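Local coordinates for aldose 1-epimerase (Escherichia coli, PDB 3NRE), which probably interconverts the alpha and beta anomers of aldose sugars as an aldose 1-epimerase, at residues A[57-63]-A[261-265]; A[77-81]-A[172-176]; A[162-168]-A[202-208]. All coordinates share one frame; numbering follows the deposited sequence. Where two conformers were deposited one is given.

Interaction 1: residues A[57-63]-A[261-265]; sequences RVSGNRF and DDHHR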
loop_
_atom_site.group_PDB
_atom_site.type_symbol
_atom_site.label_atom_id
_atom_site.label_comp_id
_atom_site.label_asym_id
_atom_site.label_seq_id
_atom_site.Cartn_x
_atom_site.Cartn_y
_atom_site.Cartn_z
ATOM N N ARG A 57 -5.300 0.649 -10.188
ATOM C CA ARG A 57 -6.412 0.531 -11.116
ATOM C C ARG A 57 -5.969 -0.197 -12.384
ATOM O O ARG A 57 -4.783 -0.141 -12.723
ATOM C CB ARG A 57 -6.800 1.942 -11.555
ATOM C CG ARG A 57 -7.216 2.884 -10.404
ATOM C CD ARG A 57 -7.389 4.298 -10.817
ATOM N NE ARG A 57 -7.814 5.128 -9.659
ATOM C CZ ARG A 57 -7.009 5.619 -8.724
ATOM N NH1 ARG A 57 -5.697 5.428 -8.792
ATOM N NH2 ARG A 57 -7.553 6.315 -7.715
ATOM N N VAL A 58 -6.922 -0.828 -13.081
ATOM C CA VAL A 58 -6.680 -1.426 -14.403
ATOM C C VAL A 58 -7.467 -0.560 -15.400
ATOM O O VAL A 58 -8.701 -0.540 -15.354
ATOM C CB VAL A 58 -7.154 -2.835 -14.488
ATOM C CG1 VAL A 58 -6.846 -3.408 -15.913
ATOM C CG2 VAL A 58 -6.539 -3.734 -13.354
ATOM N N SER A 59 -6.748 0.211 -16.225
ATOM C CA SER A 59 -7.447 1.191 -17.079
ATOM C C SER A 59 -8.457 0.519 -17.961
ATOM O O SER A 59 -8.176 -0.516 -18.611
ATOM C CB SER A 59 -6.486 2.108 -17.817
ATOM O OG SER A 59 -5.661 1.343 -18.627
ATOM N N GLY A 60 -9.664 1.085 -17.954
ATOM C CA GLY A 60 -10.788 0.537 -18.697
ATOM C C GLY A 60 -11.615 -0.509 -17.958
ATOM O O GLY A 60 -12.636 -0.950 -18.465
ATOM N N ASN A 61 -11.176 -0.884 -16.763
ATOM C CA ASN A 61 -11.839 -1.915 -15.938
ATOM C C ASN A 61 -11.985 -3.221 -16.721
ATOM O O ASN A 61 -12.991 -3.909 -16.630
ATOM C CB ASN A 61 -13.212 -1.444 -15.466
ATOM C CG ASN A 61 -13.157 -0.488 -14.309
ATOM O OD1 ASN A 61 -12.276 -0.583 -13.444
ATOM N ND2 ASN A 61 -14.143 0.417 -14.256
ATOM N N ARG A 62 -10.961 -3.537 -17.500
ATOM C CA ARG A 62 -10.916 -4.800 -18.234
ATOM C C ARG A 62 -9.496 -5.215 -18.562
ATOM O O ARG A 62 -8.558 -4.394 -18.538
ATOM C CB ARG A 62 -11.804 -4.756 -19.488
ATOM C CG ARG A 62 -11.686 -3.532 -20.378
ATOM C CD ARG A 62 -10.409 -3.441 -21.122
ATOM N NE ARG A 62 -10.069 -4.672 -21.869
ATOM C CZ ARG A 62 -8.859 -4.923 -22.356
ATOM N NH1 ARG A 62 -7.893 -3.996 -22.300
ATOM N NH2 ARG A 62 -8.613 -6.089 -22.920
ATOM N N PHE A 63 -9.328 -6.494 -18.869
ATOM C CA PHE A 63 -8.041 -7.028 -19.245
ATOM C C PHE A 63 -8.234 -8.398 -19.882
ATOM O O PHE A 63 -9.262 -9.012 -19.715
ATOM C CB PHE A 63 -7.063 -7.073 -18.029
ATOM C CG PHE A 63 -7.446 -8.038 -16.947
ATOM C CD1 PHE A 63 -8.274 -7.666 -15.907
ATOM C CD2 PHE A 63 -6.935 -9.347 -16.960
ATOM C CE1 PHE A 63 -8.610 -8.561 -14.912
ATOM C CE2 PHE A 63 -7.281 -10.243 -15.954
ATOM C CZ PHE A 63 -8.127 -9.850 -14.944
ATOM N N ASP A 261 -1.089 -0.949 -14.229
ATOM C CA ASP A 261 -1.526 -1.378 -15.561
ATOM C C ASP A 261 -0.688 -2.545 -16.076
ATOM O O ASP A 261 -0.642 -2.788 -17.264
ATOM C CB ASP A 261 -1.537 -0.221 -16.589
ATOM C CG ASP A 261 -2.931 0.353 -16.842
ATOM O OD1 ASP A 261 -3.858 -0.041 -16.120
ATOM O OD2 ASP A 261 -3.074 1.174 -17.812
ATOM N N ASP A 262 -0.033 -3.298 -15.170
ATOM C CA ASP A 262 0.693 -4.485 -15.608
ATOM C C ASP A 262 -0.274 -5.500 -16.211
ATOM O O ASP A 262 0.119 -6.334 -17.009
ATOM C CB ASP A 262 1.474 -5.127 -14.466
ATOM C CG ASP A 262 2.948 -4.723 -14.429
ATOM O OD1 ASP A 262 3.480 -4.104 -15.377
ATOM O OD2 ASP A 262 3.600 -5.132 -13.439
ATOM N N HIS A 263 -1.555 -5.416 -15.865
ATOM C CA HIS A 263 -2.536 -6.324 -16.478
ATOM C C HIS A 263 -2.559 -6.207 -18.029
ATOM O O HIS A 263 -3.027 -7.109 -18.712
ATOM C CB HIS A 263 -3.946 -6.037 -15.975
ATOM C CG HIS A 263 -4.245 -6.612 -14.638
ATOM N ND1 HIS A 263 -3.837 -6.026 -13.464
ATOM C CD2 HIS A 263 -4.968 -7.704 -14.284
ATOM C CE1 HIS A 263 -4.288 -6.726 -12.446
ATOM N NE2 HIS A 263 -4.989 -7.740 -12.910
ATOM N N HIS A 264 -2.079 -5.069 -18.533
ATOM C CA HIS A 264 -2.021 -4.791 -19.973
ATOM C C HIS A 264 -0.683 -5.090 -20.646
ATOM O O HIS A 264 -0.568 -4.983 -21.868
ATOM C CB HIS A 264 -2.357 -3.326 -20.241
ATOM C CG HIS A 264 -3.739 -2.949 -19.815
ATOM N ND1 HIS A 264 -4.044 -1.709 -19.293
ATOM C CD2 HIS A 264 -4.889 -3.659 -19.813
ATOM C CE1 HIS A 264 -5.333 -1.676 -18.991
ATOM N NE2 HIS A 264 -5.864 -2.846 -19.293
ATOM N N ARG A 265 0.324 -5.469 -19.870
ATOM C CA ARG A 265 1.680 -5.700 -20.414
ATOM C C ARG A 265 1.866 -7.189 -20.732
ATOM O O ARG A 265 1.098 -8.019 -20.243
ATOM C CB ARG A 265 2.730 -5.258 -19.395
ATOM C CG ARG A 265 2.773 -3.820 -19.184
ATOM C CD ARG A 265 4.000 -3.294 -18.488
ATOM N NE ARG A 265 3.815 -1.841 -18.426
ATOM C CZ ARG A 265 3.176 -1.195 -17.451
ATOM N NH1 ARG A 265 2.697 -1.846 -16.415
ATOM N NH2 ARG A 265 3.009 0.120 -17.521
HETATM O O HOH W 1 -2.708 -1.550 -11.545
#
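The backbones of 57-63 and 261-265 come nearest at Val58 and Asp261, whose CA atoms are 5.3 Å apart, and stand slightly wider at Phe63 and His263. The contact joins two loop regions of the galactose-mutarotase-like beta-sandwich, the first running into a strand. Residues 58-61 form a type II beta turn, closed by Asn61 N to Val58 O, that leads into strand 62-65; 262-264 make a short 3-10 turn in the loop joining strands 250-256 and 272-274. One water ties the two backbones by donating to Arg57 O and accepting from Asp261 N.

Asp261 grips Ser59 with both carboxylate oxygens. Its OD1 receives Ser59 N on the syn lone pair at 2.9 Å, an almost straight bond (174° at the hydrogen). With chi1 of Ser59 at 60°, OG stands between its own backbone N and carbonyl carbon, and from there donates to Asp261 OD2 at 2.7 Å. The paired bonds hold the carboxylate against rotation. In one of its two conformers, His264 reaches Arg62 O with NE2 at 3.2 Å, the acceptor lying near the imidazole plane. Beside it, approaching obliquely, the Arg62 guanidinium has its plane nearly parallel to that ring, while its NH2 makes a salt bridge to Glu69.

His263 wedges between Val58 and Phe63, and its NE2 is bonded to Tyr113 OH. Val58 CG2 sits over the imidazole face, 3.8 Å from the centroid, in a CH-pi contact. On the Phe63 side the stack is edge-to-face: planes meet at 61°, and His263 CD2 is poised 3.5 Å above the centre of the phenyl ring.

Interaction 2: residues A[77-81]-A[172-176]; sequences EWDAH and EQWLA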
loop_
_atom_site.group_PDB
_atom_site.type_symbol
_atom_site.label_atom_id
_atom_site.label_comp_id
_atom_site.label_asym_id
_atom_site.label_seq_id
_atom_site.Cartn_x
_atom_site.Cartn_y
_atom_site.Cartn_z
ATOM N N GLU A 77 -17.575 4.350 -4.462
ATOM C CA GLU A 77 -18.505 5.281 -5.114
ATOM C C GLU A 77 -17.781 6.428 -5.806
ATOM O O GLU A 77 -18.260 6.946 -6.813
ATOM C CB GLU A 77 -19.510 5.849 -4.096
ATOM C CG GLU A 77 -18.873 6.661 -2.976
ATOM N N TRP A 78 -16.624 6.796 -5.265
ATOM C CA TRP A 78 -15.886 7.975 -5.686
ATOM C C TRP A 78 -14.864 7.788 -6.810
ATOM O O TRP A 78 -14.193 8.766 -7.162
ATOM C CB TRP A 78 -15.175 8.602 -4.458
ATOM C CG TRP A 78 -14.346 7.701 -3.604
ATOM C CD1 TRP A 78 -14.749 7.071 -2.449
ATOM C CD2 TRP A 78 -12.963 7.355 -3.774
ATOM N NE1 TRP A 78 -13.737 6.352 -1.926
ATOM C CE2 TRP A 78 -12.613 6.514 -2.689
ATOM C CE3 TRP A 78 -11.989 7.676 -4.722
ATOM C CZ2 TRP A 78 -11.367 5.958 -2.553
ATOM C CZ3 TRP A 78 -10.702 7.117 -4.553
ATOM C CH2 TRP A 78 -10.416 6.304 -3.472
ATOM N N ASP A 79 -14.753 6.572 -7.359
ATOM C CA ASP A 79 -13.803 6.270 -8.463
ATOM C C ASP A 79 -14.527 5.392 -9.508
ATOM O O ASP A 79 -15.183 4.375 -9.144
ATOM C CB ASP A 79 -12.555 5.601 -7.914
ATOM C CG ASP A 79 -11.356 5.608 -8.899
ATOM O OD1 ASP A 79 -11.525 5.545 -10.148
ATOM O OD2 ASP A 79 -10.230 5.814 -8.406
ATOM N N ALA A 80 -14.451 5.784 -10.780
ATOM C CA ALA A 80 -14.964 4.983 -11.889
ATOM C C ALA A 80 -14.222 3.664 -12.057
ATOM O O ALA A 80 -14.783 2.677 -12.568
ATOM C CB ALA A 80 -14.948 5.764 -13.231
ATOM N N HIS A 81 -12.974 3.639 -11.624
ATOM C CA HIS A 81 -12.193 2.416 -11.726
ATOM C C HIS A 81 -12.212 1.617 -10.449
ATOM O O HIS A 81 -12.043 2.179 -9.374
ATOM C CB HIS A 81 -10.727 2.712 -12.084
ATOM C CG HIS A 81 -10.548 3.055 -13.518
ATOM N ND1 HIS A 81 -10.767 4.328 -14.009
ATOM C CD2 HIS A 81 -10.293 2.268 -14.591
ATOM C CE1 HIS A 81 -10.631 4.302 -15.324
ATOM N NE2 HIS A 81 -10.304 3.079 -15.698
ATOM N N GLU A 172 -5.770 11.625 -17.062
ATOM C CA GLU A 172 -7.139 11.727 -16.613
ATOM C C GLU A 172 -7.588 10.511 -15.768
ATOM O O GLU A 172 -6.986 9.401 -15.811
ATOM C CB GLU A 172 -8.052 11.957 -17.829
ATOM C CG GLU A 172 -7.698 13.197 -18.632
ATOM C CD GLU A 172 -6.627 12.983 -19.763
ATOM O OE1 GLU A 172 -6.053 11.860 -19.853
ATOM O OE2 GLU A 172 -6.394 13.918 -20.550
ATOM N N GLN A 173 -8.636 10.724 -14.950
ATOM C CA GLN A 173 -9.228 9.643 -14.119
ATOM C C GLN A 173 -8.261 9.043 -13.089
ATOM O O GLN A 173 -8.429 7.913 -12.634
ATOM C CB GLN A 173 -9.779 8.532 -15.004
ATOM C CG GLN A 173 -10.869 8.962 -15.980
ATOM C CD GLN A 173 -11.471 7.743 -16.696
ATOM O OE1 GLN A 173 -10.860 7.189 -17.615
ATOM N NE2 GLN A 173 -12.654 7.375 -16.325
ATOM N N TRP A 174 -7.244 9.829 -12.724
ATOM C CA TRP A 174 -6.235 9.403 -11.737
ATOM C C TRP A 174 -5.357 8.272 -12.203
ATOM O O TRP A 174 -4.704 7.627 -11.405
ATOM C CB TRP A 174 -6.840 9.097 -10.376
ATOM C CG TRP A 174 -7.538 10.203 -9.813
ATOM C CD1 TRP A 174 -7.097 11.511 -9.738
ATOM C CD2 TRP A 174 -8.825 10.178 -9.264
ATOM N NE1 TRP A 174 -8.060 12.303 -9.174
ATOM C CE2 TRP A 174 -9.141 11.505 -8.869
ATOM C CE3 TRP A 174 -9.776 9.167 -9.089
ATOM C CZ2 TRP A 174 -10.361 11.843 -8.285
ATOM C CZ3 TRP A 174 -11.009 9.504 -8.487
ATOM C CH2 TRP A 174 -11.285 10.830 -8.106
ATOM N N LEU A 175 -5.338 8.020 -13.507
ATOM C CA LEU A 175 -4.672 6.876 -14.060
ATOM C C LEU A 175 -3.201 7.198 -14.374
ATOM O O LEU A 175 -2.840 8.309 -14.729
ATOM C CB LEU A 175 -5.326 6.435 -15.398
ATOM C CG LEU A 175 -6.733 5.812 -15.317
ATOM C CD1 LEU A 175 -7.360 5.645 -16.661
ATOM C CD2 LEU A 175 -6.731 4.507 -14.556
ATOM N N ALA A 176 -2.375 6.185 -14.261
ATOM C CA ALA A 176 -1.019 6.255 -14.822
ATOM C C ALA A 176 -1.023 6.470 -16.338
ATOM O O ALA A 176 -1.754 5.783 -17.076
ATOM C CB ALA A 176 -0.259 5.005 -14.468
HETATM O O HOH W 2 -10.699 6.575 -12.254
#
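Trp78 meets Trp174 through its backbone: Trp78 O lies at the edge of the Trp174 indole, in the ring plane and 3.5 Å from CZ3. The two indoles approach more loosely, Trp78 CE3 being 4.3 Å from Trp174 CZ3. Next along the chain, Asp79 turns its carboxylate to the same indole edge, with OD2 3.5 Å from Trp174 CE3 and the two planes steeply inclined, 73° apart. The oxygen that brushes the indole also takes a salt bridge from Arg57 NE. The other one, OD1, accepts His81 N at 2.8 Å and so closes an Asx turn; CG stands anti to the Asp79 backbone N (chi1 -164°), which lets the carboxylate fold back over the following residues. A water bonded to OD1 also contacts His81 ND1 and donates to Gln173 O, linking the segments where no direct hydrogen bond does.

Within this mutarotase-like beta-sandwich, 172-175 form the tight turn that leads from strand 166-170 back into the neighbouring antiparallel strand 176-180. Gln173 and Trp174 both adopt left-handed backbone angles, as in a type I' turn, and Leu175 N returns to Glu172 O. Segment 77-81 comes from the long loop between strands 68-71 and 93-97.

Ala80 touches lightly, CB to Gln173 NE2. His81 makes the closer packing: Leu175 CD2 stands over the centre of its ring, 3.9 Å from the centroid and 7° off the normal, while Gln173 brings its amide to the ring edge, OE1 3.7 Å from His81 CE1. The NE2 of His81 is taken by the backbone N of Gly60.

Interaction 3: residues A[162-168]-A[202-208]; sequences AQASGYW and NGFAGWN
Neighbouring antiparallel strands of a sheet in this mutarotase-like beta-sandwich, 166-170 and 200-205, meet here, with Tyr167 opposite Phe204 as a non-hydrogen-bonded pair. The short strand axes run at 149° to each other. Trp168 N donates to Gly203 O at 3.0 Å and Ala205 N to Gly166 O; just before the strand, where the pairing is irregular, Ser165 N donates to Ala205 O.

Asn202 adds a side-chain rung. Its CG is anti to the carbonyl carbon (chi1 -64°), and from there ND2 reaches Trp168 O at 3.0 Å, lying in the carbonyl plane on a lone pair; a water that accepts from Gly203 N donates to the same oxygen. A leucine here would probably leave the Trp168 carbonyl with that water but without its amide partner, and the Tyr167 ring edge would lose the ND2 that lies alongside it.

Tyr167 and Phe204 share one sheet face, Tyr167 CB packing on Phe204 CD2 at 3.6 Å, and the Phe204 ring stacks further on Tyr233. Ala205 faces the other way, its CB meeting Trp168 CH2 at 3.8 Å. The indole edge lies close against the backbone of Gly203, which has no side chain to crowd it.

At the end of the pair where 162-165 faces 206-208, the extended Gln163 chain sends NE2 to Gly206 O at 2.9 Å in a nearly straight bond (171°), with the acceptor in the amide plane. Trp207 NE1 is bonded to Gln210 O. Gln163 O, buried without a hydrogen-bond partner, has a CA-H...O contact from Trp207 and lies 3.2 Å from Trp207 CD1.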
loop_
_atom_site.group_PDB
_atom_site.type_symbol
_atom_site.label_atom_id
_atom_site.label_comp_id
_atom_site.label_asym_id
_atom_site.label_seq_id
_atom_site.Cartn_x
_atom_site.Cartn_y
_atom_site.Cartn_z
ATOM N N ALA A 162 13.967 7.252 -2.195
ATOM C CA ALA A 162 13.446 6.010 -2.753
ATOM C C ALA A 162 13.905 5.933 -4.222
ATOM O O ALA A 162 13.449 6.693 -5.061
ATOM C CB ALA A 162 11.899 5.975 -2.682
ATOM N N GLN A 163 14.853 5.056 -4.496
ATOM C CA GLN A 163 15.413 4.885 -5.845
ATOM C C GLN A 163 14.357 4.801 -6.930
ATOM O O GLN A 163 13.360 4.141 -6.743
ATOM C CB GLN A 163 16.285 3.622 -5.860
ATOM C CG GLN A 163 16.828 3.217 -7.231
ATOM C CD GLN A 163 17.620 1.917 -7.133
ATOM O OE1 GLN A 163 18.681 1.881 -6.503
ATOM N NE2 GLN A 163 17.087 0.839 -7.721
ATOM N N ALA A 164 14.582 5.481 -8.055
ATOM C CA ALA A 164 13.678 5.444 -9.188
ATOM C C ALA A 164 14.422 5.785 -10.457
ATOM O O ALA A 164 15.281 6.672 -10.466
ATOM C CB ALA A 164 12.486 6.408 -8.997
ATOM N N SER A 165 14.108 5.054 -11.521
ATOM C CA SER A 165 14.729 5.294 -12.822
ATOM C C SER A 165 13.776 5.906 -13.827
ATOM O O SER A 165 14.162 6.077 -14.996
ATOM C CB SER A 165 15.289 3.971 -13.377
ATOM O OG SER A 165 14.228 3.083 -13.659
ATOM N N GLY A 166 12.525 6.158 -13.395
ATOM C CA GLY A 166 11.535 6.772 -14.225
ATOM C C GLY A 166 10.209 6.801 -13.525
ATOM O O GLY A 166 10.093 6.278 -12.432
ATOM N N TYR A 167 9.239 7.431 -14.160
ATOM C CA TYR A 167 7.906 7.542 -13.564
ATOM C C TYR A 167 6.834 7.621 -14.624
ATOM O O TYR A 167 7.114 7.841 -15.786
ATOM C CB TYR A 167 7.824 8.759 -12.641
ATOM C CG TYR A 167 7.561 10.094 -13.297
ATOM C CD1 TYR A 167 8.384 10.572 -14.305
ATOM C CD2 TYR A 167 6.512 10.888 -12.895
ATOM C CE1 TYR A 167 8.159 11.813 -14.900
ATOM C CE2 TYR A 167 6.265 12.113 -13.494
ATOM C CZ TYR A 167 7.088 12.572 -14.475
ATOM O OH TYR A 167 6.842 13.793 -15.053
ATOM N N TRP A 168 5.599 7.376 -14.202
ATOM C CA TRP A 168 4.446 7.589 -15.092
ATOM C C TRP A 168 3.815 8.930 -14.782
ATOM O O TRP A 168 3.464 9.215 -13.619
ATOM C CB TRP A 168 3.400 6.490 -14.902
ATOM C CG TRP A 168 3.863 5.142 -15.390
ATOM C CD1 TRP A 168 3.759 4.673 -16.666
ATOM C CD2 TRP A 168 4.521 4.113 -14.649
ATOM N NE1 TRP A 168 4.265 3.413 -16.756
ATOM C CE2 TRP A 168 4.763 3.049 -15.541
ATOM C CE3 TRP A 168 4.952 3.989 -13.327
ATOM C CZ2 TRP A 168 5.391 1.874 -15.156
ATOM C CZ3 TRP A 168 5.570 2.829 -12.939
ATOM C CH2 TRP A 168 5.793 1.781 -13.848
ATOM N N ASN A 202 1.467 9.751 -8.433
ATOM C CA ASN A 202 2.373 9.228 -9.483
ATOM C C ASN A 202 3.003 7.954 -9.044
ATOM O O ASN A 202 3.448 7.831 -7.866
ATOM C CB ASN A 202 3.478 10.232 -9.855
ATOM C CG ASN A 202 2.939 11.496 -10.463
ATOM O OD1 ASN A 202 2.532 12.442 -9.758
ATOM N ND2 ASN A 202 2.883 11.529 -11.811
ATOM N N GLY A 203 3.116 7.019 -9.997
ATOM C CA GLY A 203 3.859 5.801 -9.799
ATOM C C GLY A 203 5.303 5.956 -10.330
ATOM O O GLY A 203 5.553 6.749 -11.273
ATOM N N PHE A 204 6.224 5.230 -9.691
ATOM C CA PHE A 204 7.652 5.291 -9.975
ATOM C C PHE A 204 8.148 3.875 -10.224
ATOM O O PHE A 204 7.718 2.929 -9.566
ATOM C CB PHE A 204 8.415 5.940 -8.791
ATOM C CG PHE A 204 8.046 7.375 -8.592
ATOM C CD1 PHE A 204 6.891 7.704 -7.910
ATOM C CD2 PHE A 204 8.801 8.377 -9.150
ATOM C CE1 PHE A 204 6.499 9.019 -7.790
ATOM C CE2 PHE A 204 8.430 9.701 -9.034
ATOM C CZ PHE A 204 7.267 10.031 -8.323
ATOM N N ALA A 205 9.045 3.749 -11.197
ATOM C CA ALA A 205 9.624 2.446 -11.564
ATOM C C ALA A 205 11.101 2.440 -11.248
ATOM O O ALA A 205 11.714 3.487 -10.960
ATOM C CB ALA A 205 9.445 2.178 -13.073
ATOM N N GLY A 206 11.690 1.256 -11.307
ATOM C CA GLY A 206 13.118 1.126 -11.062
ATOM C C GLY A 206 13.531 1.123 -9.603
ATOM O O GLY A 206 14.689 1.312 -9.285
ATOM N N TRP A 207 12.593 0.819 -8.725
ATOM C CA TRP A 207 12.836 0.850 -7.308
ATOM C C TRP A 207 13.483 -0.441 -6.877
ATOM O O TRP A 207 13.306 -1.479 -7.532
ATOM C CB TRP A 207 11.505 1.011 -6.585
ATOM C CG TRP A 207 11.594 1.262 -5.135
ATOM C CD1 TRP A 207 12.493 2.044 -4.495
ATOM C CD2 TRP A 207 10.632 0.853 -4.151
ATOM N NE1 TRP A 207 12.188 2.092 -3.152
ATOM C CE2 TRP A 207 11.062 1.351 -2.919
ATOM C CE3 TRP A 207 9.481 0.055 -4.194
ATOM C CZ2 TRP A 207 10.364 1.118 -1.737
ATOM C CZ3 TRP A 207 8.795 -0.180 -3.052
ATOM C CH2 TRP A 207 9.255 0.323 -1.820
ATOM N N ASN A 208 14.232 -0.357 -5.772
ATOM C CA ASN A 208 14.897 -1.506 -5.152
ATOM C C ASN A 208 14.188 -2.012 -3.883
ATOM O O ASN A 208 14.753 -2.780 -3.122
ATOM C CB ASN A 208 16.364 -1.182 -4.836
ATOM C CG ASN A 208 16.531 -0.057 -3.799
ATOM O OD1 ASN A 208 15.570 0.625 -3.395
ATOM N ND2 ASN A 208 17.769 0.132 -3.362
HETATM O O HOH W 3 15.920 3.283 -2.563
HETATM O O HOH W 4 1.573 7.547 -12.359
#

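Overall arrangement
Six segments occur along the chain in the order 57-63, 77-81, 162-168, 172-176, 202-208 and 261-265. Interaction 1 therefore encloses the other two, whose segments alternate. Interactions 1 and 2 lie side by side, centres about 12 Å apart, and join directly through the Arg57-Asp79 salt bridge and the probable hydrogen bond of Asn61 to Ala80. Interaction 3, about 19 and 21 Å from their centres, pairs two strands of the antiparallel sheet and the loops at their ends; strand 166-170 runs on from it into the turn of interaction 2, and Trp168 touches both Arg265 and Ala176. Loops widely separated in sequence are thus packed on one another and against the sheet in this all-beta, single-chain protein.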